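Local coordinates for protein FACT complex subunit POB3 (Chaetomium thermophilum var. thermophilum, PDB 4KHB) that probably acts, as part of the FACT histone chaperone complex, to destabilise and restore nucleosomes during transcription, DNA replication and repair, at residues 5-10 and 23-28; 148-153 and 181-186. All coordinates share one frame; numbering follows the deposited sequence.

Overall arrangement
Both contacts are antiparallel strand pairs, but they sit on opposite sides of the chain's centre, in the two PH-like parts of this N-terminal piece of POB3, with nearest atoms about 25 Å apart. Interaction 1 joins strand 8-11, an outermost strand of its sheet, to strand 22-27 and is partly buried: its aromatic face lies against helix 83-92, while its other face carries polar and charged side chains. Interaction 2 joins strands 147-152 and 177-184 and is the more buried of the two, its inner face aliphatic and aromatic throughout. The difference extends to the outer edge: strand 177-184 pairs onward with a strand of the SPT16D chain, whereas no other chain of the assembly touches interaction 1.

Interaction 1: residues 5-10 and 23-28; sequences AAIESF and KCRFAE
In the N-terminal PH-like domain, residues 8-10 and 23-27 form an antiparallel pair of neighbouring strands whose E8, F10, C24 and F26 side chains share one face, with E8, F10 and F26 packing on I89 of helix 83-92. Two hydrogen-bonded pairs hold the backbones: between E8 and F26, F26 N reaches E8 O at 2.6 Å, and between F10 and C24, C24 N reaches F10 O at 2.8 Å. Large flat rings suit the side turned to the helix, where both can cover I89. F10 swings CG opposite its carbonyl carbon (chi1 -65°), and its CE1 meets F26 CD2 at 3.6 Å, with the ring planes at 81°. The F10 ring also forms a cation-pi contact with R85, whose NE makes a salt bridge to E8 OE1. An alanine in place of F10 is likely to leave the F26 ring without this neighbour and R85 without this cation-pi partner. On the other face, S9 OG lies 3.2 Å from K23 CE and alongside R25 CG, so a small polar side chain fits beside two long ones. Farther along, I7 CD1 touches A27 CB at 3.6 Å. The chemistry thus divides by face: aromatic packing and the E8-R85 salt bridge toward the helix, and aliphatic stems beside a serine on the reverse.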
# COMPACT_ATOMS: atom_id res chain seq x y z
N ALA H 5 0.76 -23.12 -24.67
CA ALA H 5 1.79 -22.32 -25.31
C ALA H 5 3.13 -22.43 -24.60
O ALA H 5 3.19 -22.70 -23.40
CB ALA H 5 1.36 -20.87 -25.38
N ALA H 6 4.20 -22.18 -25.34
CA ALA H 6 5.54 -22.25 -24.79
C ALA H 6 5.80 -21.00 -23.96
O ALA H 6 6.17 -21.08 -22.79
CB ALA H 6 6.57 -22.37 -25.91
N ILE H 7 5.60 -19.85 -24.59
CA ILE H 7 5.71 -18.55 -23.94
C ILE H 7 4.35 -17.87 -23.80
O ILE H 7 3.57 -17.85 -24.75
CB ILE H 7 6.65 -17.60 -24.74
CG1 ILE H 7 8.11 -17.82 -24.38
CG2 ILE H 7 6.32 -16.15 -24.46
CD1 ILE H 7 8.35 -18.84 -23.29
N GLU H 8 4.07 -17.34 -22.61
CA GLU H 8 2.95 -16.44 -22.44
C GLU H 8 3.47 -15.04 -22.16
O GLU H 8 4.18 -14.82 -21.17
CB GLU H 8 2.04 -16.89 -21.29
CG GLU H 8 1.21 -18.13 -21.60
CD GLU H 8 0.09 -17.82 -22.58
OE1 GLU H 8 -0.26 -16.63 -22.74
OE2 GLU H 8 -0.46 -18.77 -23.18
N SER H 9 3.12 -14.10 -23.03
CA SER H 9 3.68 -12.76 -22.94
C SER H 9 2.60 -11.75 -22.61
O SER H 9 1.45 -11.90 -23.03
CB SER H 9 4.40 -12.39 -24.24
OG SER H 9 4.99 -11.11 -24.14
N PHE H 10 2.97 -10.71 -21.87
CA PHE H 10 2.03 -9.67 -21.47
C PHE H 10 2.73 -8.33 -21.60
O PHE H 10 3.87 -8.17 -21.14
CB PHE H 10 1.56 -9.90 -20.04
CG PHE H 10 0.75 -11.15 -19.85
CD1 PHE H 10 1.37 -12.36 -19.57
CD2 PHE H 10 -0.63 -11.12 -19.97
CE1 PHE H 10 0.62 -13.52 -19.40
CE2 PHE H 10 -1.39 -12.26 -19.80
CZ PHE H 10 -0.76 -13.47 -19.52
N LYS H 23 8.03 -5.67 -20.85
CA LYS H 23 7.40 -6.88 -21.36
C LYS H 23 7.56 -8.03 -20.37
O LYS H 23 8.67 -8.31 -19.91
CB LYS H 23 8.01 -7.24 -22.72
CG LYS H 23 7.28 -8.33 -23.48
CD LYS H 23 7.89 -8.49 -24.87
CE LYS H 23 7.02 -9.33 -25.78
NZ LYS H 23 7.69 -9.63 -27.07
N CYS H 24 6.45 -8.69 -20.05
CA CYS H 24 6.47 -9.79 -19.10
C CYS H 24 6.23 -11.13 -19.79
O CYS H 24 5.18 -11.34 -20.40
CB CYS H 24 5.40 -9.56 -18.02
SG CYS H 24 5.51 -10.69 -16.61
N ARG H 25 7.20 -12.02 -19.69
CA ARG H 25 7.11 -13.34 -20.33
C ARG H 25 7.11 -14.47 -19.32
O ARG H 25 7.97 -14.54 -18.45
CB ARG H 25 8.24 -13.54 -21.34
CG ARG H 25 7.97 -12.85 -22.66
CD ARG H 25 9.16 -12.14 -23.27
NE ARG H 25 9.14 -12.26 -24.72
CZ ARG H 25 9.88 -11.53 -25.55
NH1 ARG H 25 10.68 -10.59 -25.07
NH2 ARG H 25 9.79 -11.71 -26.86
N PHE H 26 6.09 -15.33 -19.42
CA PHE H 26 6.00 -16.50 -18.56
C PHE H 26 6.40 -17.77 -19.33
O PHE H 26 5.97 -17.98 -20.48
CB PHE H 26 4.59 -16.63 -17.99
CG PHE H 26 4.24 -15.54 -17.01
CD1 PHE H 26 4.56 -15.66 -15.67
CD2 PHE H 26 3.57 -14.40 -17.44
CE1 PHE H 26 4.24 -14.66 -14.77
CE2 PHE H 26 3.25 -13.39 -16.54
CZ PHE H 26 3.58 -13.53 -15.21
N ALA H 27 7.22 -18.61 -18.70
CA ALA H 27 7.62 -19.91 -19.25
C ALA H 27 7.58 -20.96 -18.15
O ALA H 27 7.40 -20.62 -16.98
CB ALA H 27 9.01 -19.85 -19.86
N GLU H 28 7.75 -22.22 -18.53
CA GLU H 28 7.77 -23.32 -17.58
C GLU H 28 8.82 -23.18 -16.46
O GLU H 28 8.58 -23.61 -15.34
CB GLU H 28 7.97 -24.66 -18.31
CG GLU H 28 6.73 -25.56 -18.30
CD GLU H 28 6.91 -26.82 -19.13
OE1 GLU H 28 8.00 -27.01 -19.70
OE2 GLU H 28 5.96 -27.62 -19.20
O HOH W 1 7.95 -22.40 -21.76

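Interaction 2: residues 148-153 and 181-186; sequences IAVEFA and IRFYIP
I148, I181 and F183 lose the most surface where strands 147-152 and 177-184 run antiparallel in the second PH-like domain, as neighbours in a sheet to which this chain contributes strands 137-144, 147-152 and 177-184. With V150 they occupy one face, and beta-branched and aromatic residues suit it because they are bulky, apolar and at ease in extended backbone.

I148 and F183 form a hydrogen-bonded pair: I148 N to F183 O and F183 N to I148 O are both 3.0 Å, each donor lying in the plane of the carbonyl it meets. On the same face, I148 CG1 crosses to the CD1 methyl of I185 at 4.1 Å, and the I148 side chain also packs on T140 and L142 of strand 137-144.

V150 and I181 repeat the arrangement, with V150 N 2.8 Å from I181 O and I181 N 2.9 Å from V150 O. V150 sets CG1 opposite its backbone N (chi1 180°), which leaves CG2 beside that N and opposite the carbonyl carbon, and this methyl approaches the edge of the F183 ring, 4.1 Å from CE2. Both I181 and F183 continue inward onto strand 127-133, touching I132 and F130 respectively.

Between the two pairs, A149 and R182 face the other way as a non-hydrogen-bonded pair. The small alanine leaves room for the extended arginine stem, and R182 NE makes a salt bridge with E180. Residues 181-184 also pair antiparallel with a strand of the SPT16D chain, so the sheet continues across the heterodimer interface and R182 packs on S95 of that chain.

At the far end F152 turns its ring back toward the partner strand, where I181 CG1 lies in the ring plane, 3.9 Å from F152 CE2.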
# COMPACT_ATOMS: atom_id res chain seq x y z
N ILE H 148 4.55 1.31 17.85
CA ILE H 148 5.67 0.86 17.03
C ILE H 148 5.84 1.77 15.83
O ILE H 148 4.86 2.08 15.14
CB ILE H 148 5.45 -0.59 16.52
CG1 ILE H 148 4.80 -1.46 17.60
CG2 ILE H 148 6.76 -1.19 16.02
CD1 ILE H 148 5.66 -1.69 18.83
N ALA H 149 7.07 2.22 15.58
CA ALA H 149 7.35 3.05 14.42
C ALA H 149 8.05 2.24 13.34
O ALA H 149 9.05 1.57 13.62
CB ALA H 149 8.19 4.26 14.82
N VAL H 150 7.54 2.30 12.12
CA VAL H 150 8.17 1.62 10.99
C VAL H 150 8.70 2.68 10.03
O VAL H 150 7.92 3.42 9.43
CB VAL H 150 7.19 0.69 10.25
CG1 VAL H 150 7.88 0.01 9.09
CG2 VAL H 150 6.62 -0.34 11.20
N GLU H 151 10.02 2.76 9.91
CA GLU H 151 10.65 3.84 9.16
C GLU H 151 11.23 3.39 7.82
O GLU H 151 11.68 2.25 7.67
CB GLU H 151 11.74 4.52 10.00
CG GLU H 151 11.49 4.46 11.50
CD GLU H 151 12.43 5.36 12.27
OE1 GLU H 151 12.42 5.30 13.52
OE2 GLU H 151 13.17 6.14 11.64
N PHE H 152 11.22 4.30 6.86
CA PHE H 152 11.73 4.02 5.53
C PHE H 152 12.87 4.97 5.17
O PHE H 152 12.99 6.05 5.75
CB PHE H 152 10.60 4.12 4.51
CG PHE H 152 9.41 3.28 4.85
CD1 PHE H 152 9.37 1.93 4.52
CD2 PHE H 152 8.32 3.83 5.52
CE1 PHE H 152 8.27 1.15 4.84
CE2 PHE H 152 7.22 3.06 5.84
CZ PHE H 152 7.20 1.72 5.50
N ALA H 153 13.69 4.57 4.21
CA ALA H 153 14.78 5.41 3.73
C ALA H 153 14.61 5.68 2.24
O ALA H 153 15.29 5.07 1.42
CB ALA H 153 16.12 4.73 3.98
N ILE H 181 5.45 4.99 9.22
CA ILE H 181 4.12 4.59 9.65
C ILE H 181 4.18 4.18 11.12
O ILE H 181 5.10 3.47 11.53
CB ILE H 181 3.56 3.41 8.83
CG1 ILE H 181 3.69 3.69 7.33
CG2 ILE H 181 2.10 3.15 9.19
CD1 ILE H 181 3.05 2.65 6.45
N ARG H 182 3.21 4.63 11.90
CA ARG H 182 3.13 4.28 13.31
C ARG H 182 1.87 3.48 13.61
O ARG H 182 0.77 3.84 13.18
CB ARG H 182 3.18 5.55 14.17
CG ARG H 182 4.45 6.37 13.95
CD ARG H 182 4.56 7.51 14.94
NE ARG H 182 5.74 8.33 14.68
CZ ARG H 182 6.32 9.11 15.59
NH1 ARG H 182 5.83 9.18 16.82
NH2 ARG H 182 7.39 9.82 15.27
N PHE H 183 2.03 2.39 14.36
CA PHE H 183 0.89 1.55 14.70
C PHE H 183 0.69 1.55 16.21
O PHE H 183 1.66 1.55 16.97
CB PHE H 183 1.14 0.11 14.23
CG PHE H 183 1.24 -0.04 12.74
CD1 PHE H 183 0.10 -0.23 11.97
CD2 PHE H 183 2.47 0.01 12.10
CE1 PHE H 183 0.18 -0.37 10.60
CE2 PHE H 183 2.56 -0.12 10.73
CZ PHE H 183 1.42 -0.31 9.98
N TYR H 184 -0.57 1.56 16.63
CA TYR H 184 -0.89 1.32 18.03
C TYR H 184 -1.28 -0.14 18.17
O TYR H 184 -2.32 -0.57 17.67
CB TYR H 184 -2.02 2.23 18.51
CG TYR H 184 -2.52 1.88 19.89
CD1 TYR H 184 -1.77 2.19 21.02
CD2 TYR H 184 -3.75 1.26 20.07
CE1 TYR H 184 -2.21 1.87 22.28
CE2 TYR H 184 -4.20 0.94 21.33
CZ TYR H 184 -3.43 1.25 22.43
OH TYR H 184 -3.88 0.94 23.69
N ILE H 185 -0.44 -0.91 18.86
CA ILE H 185 -0.65 -2.34 19.04
C ILE H 185 -0.60 -2.69 20.52
O ILE H 185 0.48 -2.76 21.11
CB ILE H 185 0.43 -3.16 18.30
CG1 ILE H 185 0.51 -2.75 16.82
CG2 ILE H 185 0.15 -4.65 18.43
CD1 ILE H 185 1.56 -3.50 16.02
N PRO H 186 -1.78 -2.92 21.12
CA PRO H 186 -1.83 -3.26 22.56
C PRO H 186 -1.15 -4.58 22.88
O PRO H 186 -1.02 -5.44 22.01
CB PRO H 186 -3.34 -3.35 22.86
CG PRO H 186 -4.06 -3.13 21.58
CD PRO H 186 -3.09 -3.00 20.46